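Local atomic coordinates of minor pilin subunit PapF (Escherichia coli, PDB entry 2W07), a protein that serves as a minor pilin subunit of P pili, the surface filaments with which the bacterium colonizes the epithelium of host organs. Residues C15-G20 against I46-P51; I23-G28 against F120-F125; T76-F81 against G130-G135. The protein carries 1 engineered substitution. One frame throughout, in Å; residues are numbered along the deposited sequence.

Contact 1. Residues C15-G20 against I46-P51; sequences CTINNG and ISISCP
Thr16 and Ile17 pair with Ser49 and Ile48 as a short antiparallel ladder at the edge of this chain's main antiparallel sheet, and the Cys15–Cys50 disulfide closes its end. The case illustrates how a brief strand can be secured by combining main-chain bonds with a covalent link. Thr16 and Ser49 form the hydrogen-bonded pair: Thr16 N gives to Ser49 O at 2.9 Å, and Ser49 N answers to Thr16 O at 3.1 Å. One residue beyond the ladder, Asn18 N reaches Ser47 O at 2.7 Å just as the chain turns through positive phi angles. A water takes a hydrogen from Asn19 N and gives one to Thr16 O, with a weak link across the contact to Ser47 OG.

The two faces differ. On one, Ile17 and Ile48 run alongside each other in the same direction, and their CD1 atoms meet tightly at 3.4 Å; the Ile17 CG2 branch reaches Ile46 CD1 obliquely, and Ile17 also packs on an apolar side chain of a neighbouring protein chain in the assembly. On the reverse face the Thr16 methyl CG2 presses on Ser49 CB at 3.4 Å. Both cysteine CB–SG bonds swing toward the N side of their own residues (chi1 -40° and -59°), which lets the disulfide close with a C–S–S–C torsion of 95°. Ile48 CG2 packs on Cys15 CB, while Tyr147 holds the Cys15 backbone N through its hydroxyl. A disulfide from just before the first strand to just after strand 42–49 is characteristic of the immunoglobulin-like pilin fold.

Contact 2. Residues I23-G28 against F120-F125; sequences IVVDFG and FTSVPF
Val25 and Phe27 meet Phe120, Ser122 and Pro124 largely through apolar side chains: no hydrogen bond crosses between these two segments, although 120–125 is strand throughout and 24–26 is strand too. The backbones stand well apart, with Val25 CA 7.8 Å from Ser122 CA and Phe27 CA 8.6 Å from Pro124 CA, and the register advances in the same direction along both. The intervening distance is spanned almost wholly by side chains, a clear example of core packing without main-chain pairing.

Val25 and Phe120 approach from opposite directions. The methyl Val25 CG2 comes obliquely to the ring and lies 3.9 Å from Phe120 CZ. A chi1 of 68° folds the Phe120 ring over its own backbone, bringing its end nearer to Val25 than its CB bond alone would suggest. Farther along, the end of the Phe27 ring spans two residues: Phe27 CZ is 3.9 Å from Ser122 CB, and Phe27 CE2 is 4.1 Å from Pro124 CD as the two rings pass in opposing senses. Phe27 CE2 also touches the backbone, 3.8 Å from Ser122 O. Val42 and Ile83 pack on the Phe27 side chain, whose ring meets that of Phe137 with the planes about 60° apart.

Residues Val24 to Asp26 continue an antiparallel ladder with a strand of the other protein chain, whose apolar side chains pack on Val25, Phe27 and Ser122. This is consistent with the donor-strand complementation known for pilins. The chemistry thus implies a hydrophobic core whose cohesion here rests on dispersion and burial, part of it supplied by a second protein.

Contact 3. Residues T76-F81 against G130-G135; sequences TNITHF and GILNGG
Ile78, Thr79, His80 and Phe81 meet Leu132, Asn133 and Gly134 where two irregular loops come together, chiefly by apolar contact. The Leu132 side chain crosses that of Ile78 at about a right angle, Leu132 CB lying 4.2 Å from Ile78 CG2. The Leu132 methyls divide the work: Leu132 CD2 reaches His80 CB at 3.9 Å, while Leu132 CD1 turns obliquely to the Phe81 ring.

Two methyls meet carbonyl oxygens instead. Leu132 CD2 lies 3.3 Å from Thr79 O, and the extended Ile78 chain (chi2 -174°) brings Ile78 CD1 to 3.5 Å from Gly134 O.

Polar contact across the loops is slight. Asn133 ND2 gives a weak hydrogen bond to Thr79 OG1, 3.4 Å long though fairly straight at 162°.

Polar bonds within 76–81 fold the loop back on itself. Ile78 to Phe81 form a type II beta turn, and Thr76 OG1 both accepts from Ile78 N, making an ST turn, and donates to Phe81 O at 2.7 Å, from well above the carbonyl plane.

Around the pair, Asn77 OD1 takes the N-H of Arg138, at the start of strand 138–147, and Phe137 packs on Ile78 and Phe81. The contact therefore joins the loop between strands 73–75 and 81–87 to the one between strands 116–126 and 138–147.

From the N terminus, 15–20 enters contact 1, which closes a loop back at 46–51; before that loop is complete, 23–28 has already opened contact 2, so the two cross. Contact 2 closes only at 120–125, and contact 3, opened at 76–81 within that span and closed at 130–135, crosses it in turn. Contacts 1 and 3 follow in series, on opposite sides of the chain's centre and about 19 Å apart at their nearest atoms. Contact 2 bridges them: Ile23 packs on Ile17 and Ile46, and Pro124 on Phe81. Contact 1 ties strand 16–17 to 42–49, contact 2 packs strand 24–26 against 116–126, and contact 3 joins two loops.

Contact 1. Residues C15-G20 against I46-P51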
loop_
_atom_site.group_PDB
_atom_site.type_symbol
_atom_site.label_atom_id
_atom_site.label_comp_id
_atom_site.label_asym_id
_atom_site.label_seq_id
_atom_site.Cartn_x
_atom_site.Cartn_y
_atom_site.Cartn_z
ATOM N N CYS B 15 -0.526 -1.969 -9.199
ATOM C CA CYS B 15 -1.573 -2.807 -9.750
ATOM C C CYS B 15 -2.889 -2.062 -9.962
ATOM O O CYS B 15 -3.194 -1.089 -9.271
ATOM C CB CYS B 15 -1.789 -3.998 -8.831
ATOM S SG CYS B 15 -0.222 -4.657 -8.177
ATOM N N THR B 16 -3.650 -2.520 -10.948
ATOM C CA THR B 16 -4.945 -1.939 -11.271
ATOM C C THR B 16 -5.970 -2.725 -10.457
ATOM O O THR B 16 -5.894 -3.949 -10.379
ATOM C CB THR B 16 -5.233 -2.056 -12.795
ATOM O OG1 THR B 16 -6.638 -1.903 -13.046
ATOM C CG2 THR B 16 -4.763 -3.399 -13.318
ATOM N N ILE B 17 -6.915 -2.022 -9.843
ATOM C CA ILE B 17 -7.921 -2.666 -9.007
ATOM C C ILE B 17 -9.270 -2.796 -9.701
ATOM O O ILE B 17 -9.911 -1.798 -10.045
ATOM C CB ILE B 17 -8.085 -1.903 -7.681
ATOM C CG1 ILE B 17 -6.709 -1.720 -7.029
ATOM C CG2 ILE B 17 -9.012 -2.663 -6.753
ATOM C CD1 ILE B 17 -5.930 -3.018 -6.835
ATOM N N ASN B 18 -9.683 -4.052 -9.870
ATOM C CA ASN B 18 -10.913 -4.436 -10.551
ATOM C C ASN B 18 -11.214 -3.528 -11.748
ATOM O O ASN B 18 -12.262 -2.894 -11.851
ATOM C CB ASN B 18 -12.088 -4.530 -9.560
ATOM C CG ASN B 18 -12.816 -3.233 -9.373
ATOM O OD1 ASN B 18 -12.205 -2.197 -9.125
ATOM N ND2 ASN B 18 -14.146 -3.280 -9.479
ATOM N N ASN B 19 -10.238 -3.487 -12.650
ATOM C CA ASN B 19 -10.300 -2.719 -13.892
ATOM C C ASN B 19 -10.725 -1.263 -13.757
ATOM O O ASN B 19 -11.566 -0.784 -14.517
ATOM C CB ASN B 19 -11.215 -3.438 -14.889
ATOM C CG ASN B 19 -10.768 -4.860 -15.160
ATOM O OD1 ASN B 19 -9.670 -5.094 -15.680
ATOM N ND2 ASN B 19 -11.612 -5.823 -14.798
ATOM N N GLY B 20 -10.134 -0.567 -12.791
ATOM C CA GLY B 20 -10.435 0.838 -12.585
ATOM C C GLY B 20 -11.900 1.189 -12.404
ATOM O O GLY B 20 -12.273 2.359 -12.524
ATOM N N ILE B 46 -12.838 -8.439 -5.543
ATOM C CA ILE B 46 -12.229 -7.438 -6.402
ATOM C C ILE B 46 -10.880 -7.944 -6.907
ATOM O O ILE B 46 -10.052 -8.427 -6.134
ATOM C CB ILE B 46 -12.079 -6.094 -5.653
ATOM C CG1 ILE B 46 -11.188 -6.258 -4.425
ATOM C CG2 ILE B 46 -13.447 -5.605 -5.202
ATOM C CD1 ILE B 46 -9.737 -5.982 -4.689
ATOM N N SER B 47 -10.679 -7.840 -8.217
ATOM C CA SER B 47 -9.458 -8.308 -8.858
ATOM C C SER B 47 -8.273 -7.352 -8.749
ATOM O O SER B 47 -8.434 -6.127 -8.763
ATOM C CB SER B 47 -9.737 -8.610 -10.331
ATOM O OG SER B 47 -10.258 -7.466 -10.986
ATOM N N ILE B 48 -7.084 -7.940 -8.645
ATOM C CA ILE B 48 -5.834 -7.197 -8.535
ATOM C C ILE B 48 -4.898 -7.634 -9.665
ATOM O O ILE B 48 -4.334 -8.726 -9.616
ATOM C CB ILE B 48 -5.116 -7.492 -7.194
ATOM C CG1 ILE B 48 -6.112 -7.480 -6.032
ATOM C CG2 ILE B 48 -4.017 -6.468 -6.962
ATOM C CD1 ILE B 48 -6.745 -6.141 -5.773
ATOM N N SER B 49 -4.736 -6.784 -10.675
ATOM C CA SER B 49 -3.862 -7.085 -11.814
ATOM C C SER B 49 -2.566 -6.288 -11.705
ATOM O O SER B 49 -2.575 -5.063 -11.801
ATOM C CB SER B 49 -4.576 -6.744 -13.128
ATOM O OG SER B 49 -3.680 -6.780 -14.231
ATOM N N CYS B 50 -1.453 -6.984 -11.508
ATOM C CA CYS B 50 -0.159 -6.321 -11.366
ATOM C C CYS B 50 0.760 -6.457 -12.575
ATOM O O CYS B 50 0.583 -7.349 -13.402
ATOM C CB CYS B 50 0.573 -6.853 -10.137
ATOM S SG CYS B 50 -0.309 -6.650 -8.563
ATOM N N PRO B 51 1.763 -5.562 -12.681
ATOM C CA PRO B 51 2.767 -5.499 -13.753
ATOM C C PRO B 51 3.853 -6.575 -13.667
ATOM O O PRO B 51 4.361 -7.039 -14.693
ATOM C CB PRO B 51 3.364 -4.098 -13.592
ATOM C CG PRO B 51 2.288 -3.329 -12.887
ATOM C CD PRO B 51 1.810 -4.329 -11.878
HETATM O O HOH W 1 -8.070 -5.155 -11.984
#

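Contact 2. Residues I23-G28 against F120-F125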
loop_
_atom_site.group_PDB
_atom_site.type_symbol
_atom_site.label_atom_id
_atom_site.label_comp_id
_atom_site.label_asym_id
_atom_site.label_seq_id
_atom_site.Cartn_x
_atom_site.Cartn_y
_atom_site.Cartn_z
ATOM N N ILE B 23 -16.028 0.504 -6.760
ATOM C CA ILE B 23 -16.391 -0.618 -5.903
ATOM C C ILE B 23 -17.488 -0.223 -4.931
ATOM O O ILE B 23 -17.306 0.659 -4.090
ATOM C CB ILE B 23 -15.179 -1.125 -5.097
ATOM C CG1 ILE B 23 -14.099 -1.630 -6.052
ATOM C CG2 ILE B 23 -15.609 -2.233 -4.136
ATOM C CD1 ILE B 23 -12.836 -2.076 -5.356
ATOM N N VAL B 24 -18.629 -0.887 -5.054
ATOM C CA VAL B 24 -19.767 -0.622 -4.186
ATOM C C VAL B 24 -20.455 -1.920 -3.778
ATOM O O VAL B 24 -20.810 -2.741 -4.620
ATOM C CB VAL B 24 -20.795 0.296 -4.882
ATOM C CG1 VAL B 24 -20.128 1.597 -5.292
ATOM C CG2 VAL B 24 -21.386 -0.399 -6.102
ATOM N N VAL B 25 -20.620 -2.108 -2.474
ATOM C CA VAL B 25 -21.289 -3.290 -1.952
ATOM C C VAL B 25 -22.745 -2.890 -1.732
ATOM O O VAL B 25 -23.052 -2.128 -0.814
ATOM C CB VAL B 25 -20.682 -3.727 -0.607
ATOM C CG1 VAL B 25 -21.271 -5.061 -0.184
ATOM C CG2 VAL B 25 -19.169 -3.812 -0.720
ATOM N N ASP B 26 -23.634 -3.394 -2.582
ATOM C CA ASP B 26 -25.057 -3.078 -2.491
ATOM C C ASP B 26 -25.809 -4.131 -1.689
ATOM O O ASP B 26 -25.653 -5.330 -1.917
ATOM C CB ASP B 26 -25.658 -2.960 -3.891
ATOM N N PHE B 27 -26.624 -3.676 -0.746
ATOM C CA PHE B 27 -27.398 -4.583 0.088
ATOM C C PHE B 27 -28.847 -4.635 -0.379
ATOM O O PHE B 27 -29.705 -5.216 0.280
ATOM C CB PHE B 27 -27.332 -4.138 1.552
ATOM C CG PHE B 27 -25.936 -4.069 2.095
ATOM C CD1 PHE B 27 -25.102 -3.003 1.770
ATOM C CD2 PHE B 27 -25.435 -5.090 2.892
ATOM C CE1 PHE B 27 -23.789 -2.961 2.230
ATOM C CE2 PHE B 27 -24.125 -5.055 3.355
ATOM C CZ PHE B 27 -23.300 -3.988 3.022
ATOM N N GLY B 28 -29.106 -4.025 -1.528
ATOM C CA GLY B 28 -30.454 -4.013 -2.063
ATOM C C GLY B 28 -31.418 -3.281 -1.153
ATOM O O GLY B 28 -31.010 -2.447 -0.344
ATOM N N PHE B 120 -14.033 -10.101 0.363
ATOM C CA PHE B 120 -14.420 -9.697 1.708
ATOM C C PHE B 120 -15.931 -9.728 1.825
ATOM O O PHE B 120 -16.647 -9.458 0.861
ATOM C CB PHE B 120 -13.868 -8.304 2.054
ATOM C CG PHE B 120 -14.473 -7.179 1.263
ATOM C CD1 PHE B 120 -15.420 -6.339 1.841
ATOM C CD2 PHE B 120 -14.071 -6.933 -0.047
ATOM C CE1 PHE B 120 -15.958 -5.264 1.129
ATOM C CE2 PHE B 120 -14.601 -5.863 -0.771
ATOM C CZ PHE B 120 -15.547 -5.026 -0.179
ATOM N N THR B 121 -16.411 -10.088 3.009
ATOM C CA THR B 121 -17.839 -10.172 3.249
ATOM C C THR B 121 -18.331 -9.080 4.194
ATOM O O THR B 121 -17.727 -8.818 5.238
ATOM C CB THR B 121 -18.205 -11.547 3.820
ATOM O OG1 THR B 121 -17.927 -12.547 2.834
ATOM C CG2 THR B 121 -19.677 -11.601 4.192
ATOM N N SER B 122 -19.429 -8.444 3.803
ATOM C CA SER B 122 -20.026 -7.380 4.593
ATOM C C SER B 122 -21.426 -7.801 5.006
ATOM O O SER B 122 -22.207 -8.279 4.186
ATOM C CB SER B 122 -20.096 -6.089 3.771
ATOM O OG SER B 122 -18.815 -5.719 3.287
ATOM N N VAL B 123 -21.741 -7.627 6.282
ATOM C CA VAL B 123 -23.055 -7.994 6.785
ATOM C C VAL B 123 -23.591 -6.946 7.758
ATOM O O VAL B 123 -22.896 -6.532 8.688
ATOM C CB VAL B 123 -23.011 -9.381 7.475
ATOM C CG1 VAL B 123 -21.857 -9.438 8.449
ATOM C CG2 VAL B 123 -24.331 -9.656 8.187
ATOM N N PRO B 124 -24.841 -6.500 7.548
ATOM C CA PRO B 124 -25.463 -5.496 8.413
ATOM C C PRO B 124 -25.432 -5.902 9.881
ATOM O O PRO B 124 -25.515 -7.085 10.213
ATOM C CB PRO B 124 -26.877 -5.372 7.839
ATOM C CG PRO B 124 -27.114 -6.702 7.201
ATOM C CD PRO B 124 -25.795 -6.971 6.531
ATOM N N PHE B 125 -25.300 -4.909 10.755
ATOM C CA PHE B 125 -25.215 -5.151 12.186
ATOM C C PHE B 125 -25.818 -4.019 13.024
ATOM O O PHE B 125 -25.420 -2.862 12.895
ATOM C CB PHE B 125 -23.746 -5.336 12.571
ATOM C CG PHE B 125 -23.515 -5.515 14.045
ATOM C CD1 PHE B 125 -23.867 -6.698 14.681
ATOM C CD2 PHE B 125 -22.943 -4.497 14.798
ATOM C CE1 PHE B 125 -23.652 -6.867 16.048
ATOM C CE2 PHE B 125 -22.723 -4.653 16.166
ATOM C CZ PHE B 125 -23.079 -5.840 16.790
#

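Contact 3. Residues T76-F81 against G130-G135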
loop_
_atom_site.group_PDB
_atom_site.type_symbol
_atom_site.label_atom_id
_atom_site.label_comp_id
_atom_site.label_asym_id
_atom_site.label_seq_id
_atom_site.Cartn_x
_atom_site.Cartn_y
_atom_site.Cartn_z
ATOM N N THR B 76 -22.653 3.728 10.144
ATOM C CA THR B 76 -23.351 4.162 8.941
ATOM C C THR B 76 -23.998 5.505 9.251
ATOM O O THR B 76 -23.663 6.134 10.252
ATOM C CB THR B 76 -24.447 3.166 8.540
ATOM O OG1 THR B 76 -25.495 3.195 9.517
ATOM C CG2 THR B 76 -23.876 1.757 8.443
ATOM N N ASN B 77 -24.918 5.944 8.396
ATOM C CA ASN B 77 -25.605 7.211 8.620
ATOM C C ASN B 77 -26.881 6.951 9.412
ATOM O O ASN B 77 -27.856 7.698 9.320
ATOM C CB ASN B 77 -25.922 7.900 7.286
ATOM C CG ASN B 77 -26.846 7.083 6.403
ATOM O OD1 ASN B 77 -26.603 5.903 6.148
ATOM N ND2 ASN B 77 -27.909 7.715 5.918
ATOM N N ILE B 78 -26.856 5.870 10.185
ATOM C CA ILE B 78 -27.977 5.473 11.031
ATOM C C ILE B 78 -27.414 5.073 12.387
ATOM O O ILE B 78 -26.576 4.177 12.478
ATOM C CB ILE B 78 -28.743 4.270 10.444
ATOM C CG1 ILE B 78 -29.393 4.661 9.118
ATOM C CG2 ILE B 78 -29.802 3.799 11.428
ATOM C CD1 ILE B 78 -30.300 3.587 8.532
ATOM N N THR B 79 -27.866 5.745 13.440
ATOM C CA THR B 79 -27.387 5.451 14.784
ATOM C C THR B 79 -27.702 3.995 15.134
ATOM O O THR B 79 -28.762 3.481 14.771
ATOM C CB THR B 79 -28.060 6.365 15.826
ATOM O OG1 THR B 79 -28.276 7.665 15.259
ATOM C CG2 THR B 79 -27.172 6.501 17.069
ATOM N N HIS B 80 -26.777 3.340 15.830
ATOM C CA HIS B 80 -26.942 1.946 16.245
ATOM C C HIS B 80 -26.980 0.940 15.096
ATOM O O HIS B 80 -27.304 -0.232 15.297
ATOM C CB HIS B 80 -28.204 1.787 17.101
ATOM C CG HIS B 80 -28.115 2.462 18.434
ATOM N ND1 HIS B 80 -27.122 2.177 19.347
ATOM C CD2 HIS B 80 -28.886 3.419 19.001
ATOM C CE1 HIS B 80 -27.285 2.931 20.420
ATOM N NE2 HIS B 80 -28.347 3.694 20.236
ATOM N N PHE B 81 -26.649 1.392 13.891
ATOM C CA PHE B 81 -26.645 0.509 12.735
ATOM C C PHE B 81 -25.306 0.589 12.004
ATOM O O PHE B 81 -24.833 1.676 11.670
ATOM C CB PHE B 81 -27.768 0.892 11.778
ATOM C CG PHE B 81 -27.843 0.016 10.565
ATOM C CD1 PHE B 81 -28.422 -1.242 10.640
ATOM C CD2 PHE B 81 -27.299 0.433 9.358
ATOM C CE1 PHE B 81 -28.455 -2.073 9.527
ATOM C CE2 PHE B 81 -27.327 -0.391 8.244
ATOM C CZ PHE B 81 -27.905 -1.646 8.330
ATOM N N GLY B 130 -34.777 -1.426 19.708
ATOM C CA GLY B 130 -35.503 -0.177 19.581
ATOM C C GLY B 130 -35.551 0.373 18.171
ATOM O O GLY B 130 -35.031 -0.235 17.237
ATOM N N ILE B 131 -36.174 1.540 18.028
ATOM C CA ILE B 131 -36.334 2.194 16.737
ATOM C C ILE B 131 -35.048 2.771 16.156
ATOM O O ILE B 131 -34.192 3.286 16.878
ATOM C CB ILE B 131 -37.391 3.295 16.848
ATOM N N LEU B 132 -34.930 2.681 14.837
ATOM C CA LEU B 132 -33.773 3.202 14.122
ATOM C C LEU B 132 -34.227 4.359 13.242
ATOM O O LEU B 132 -35.143 4.210 12.432
ATOM C CB LEU B 132 -33.140 2.117 13.245
ATOM C CG LEU B 132 -32.484 0.917 13.931
ATOM C CD1 LEU B 132 -31.947 -0.036 12.869
ATOM C CD2 LEU B 132 -31.367 1.385 14.848
ATOM N N ASN B 133 -33.585 5.510 13.409
ATOM C CA ASN B 133 -33.919 6.693 12.630
ATOM C C ASN B 133 -33.339 6.618 11.221
ATOM O O ASN B 133 -32.269 7.158 10.949
ATOM C CB ASN B 133 -33.410 7.953 13.340
ATOM C CG ASN B 133 -31.934 7.874 13.698
ATOM O OD1 ASN B 133 -31.076 7.749 12.828
ATOM N ND2 ASN B 133 -31.635 7.951 14.989
ATOM N N GLY B 134 -34.051 5.939 10.326
ATOM C CA GLY B 134 -33.580 5.824 8.959
ATOM C C GLY B 134 -33.956 4.523 8.281
ATOM O O GLY B 134 -33.778 3.444 8.847
ATOM N N GLY B 135 -34.481 4.633 7.064
ATOM C CA GLY B 135 -34.871 3.458 6.307
ATOM C C GLY B 135 -33.806 3.156 5.273
ATOM O O GLY B 135 -33.699 2.035 4.773
#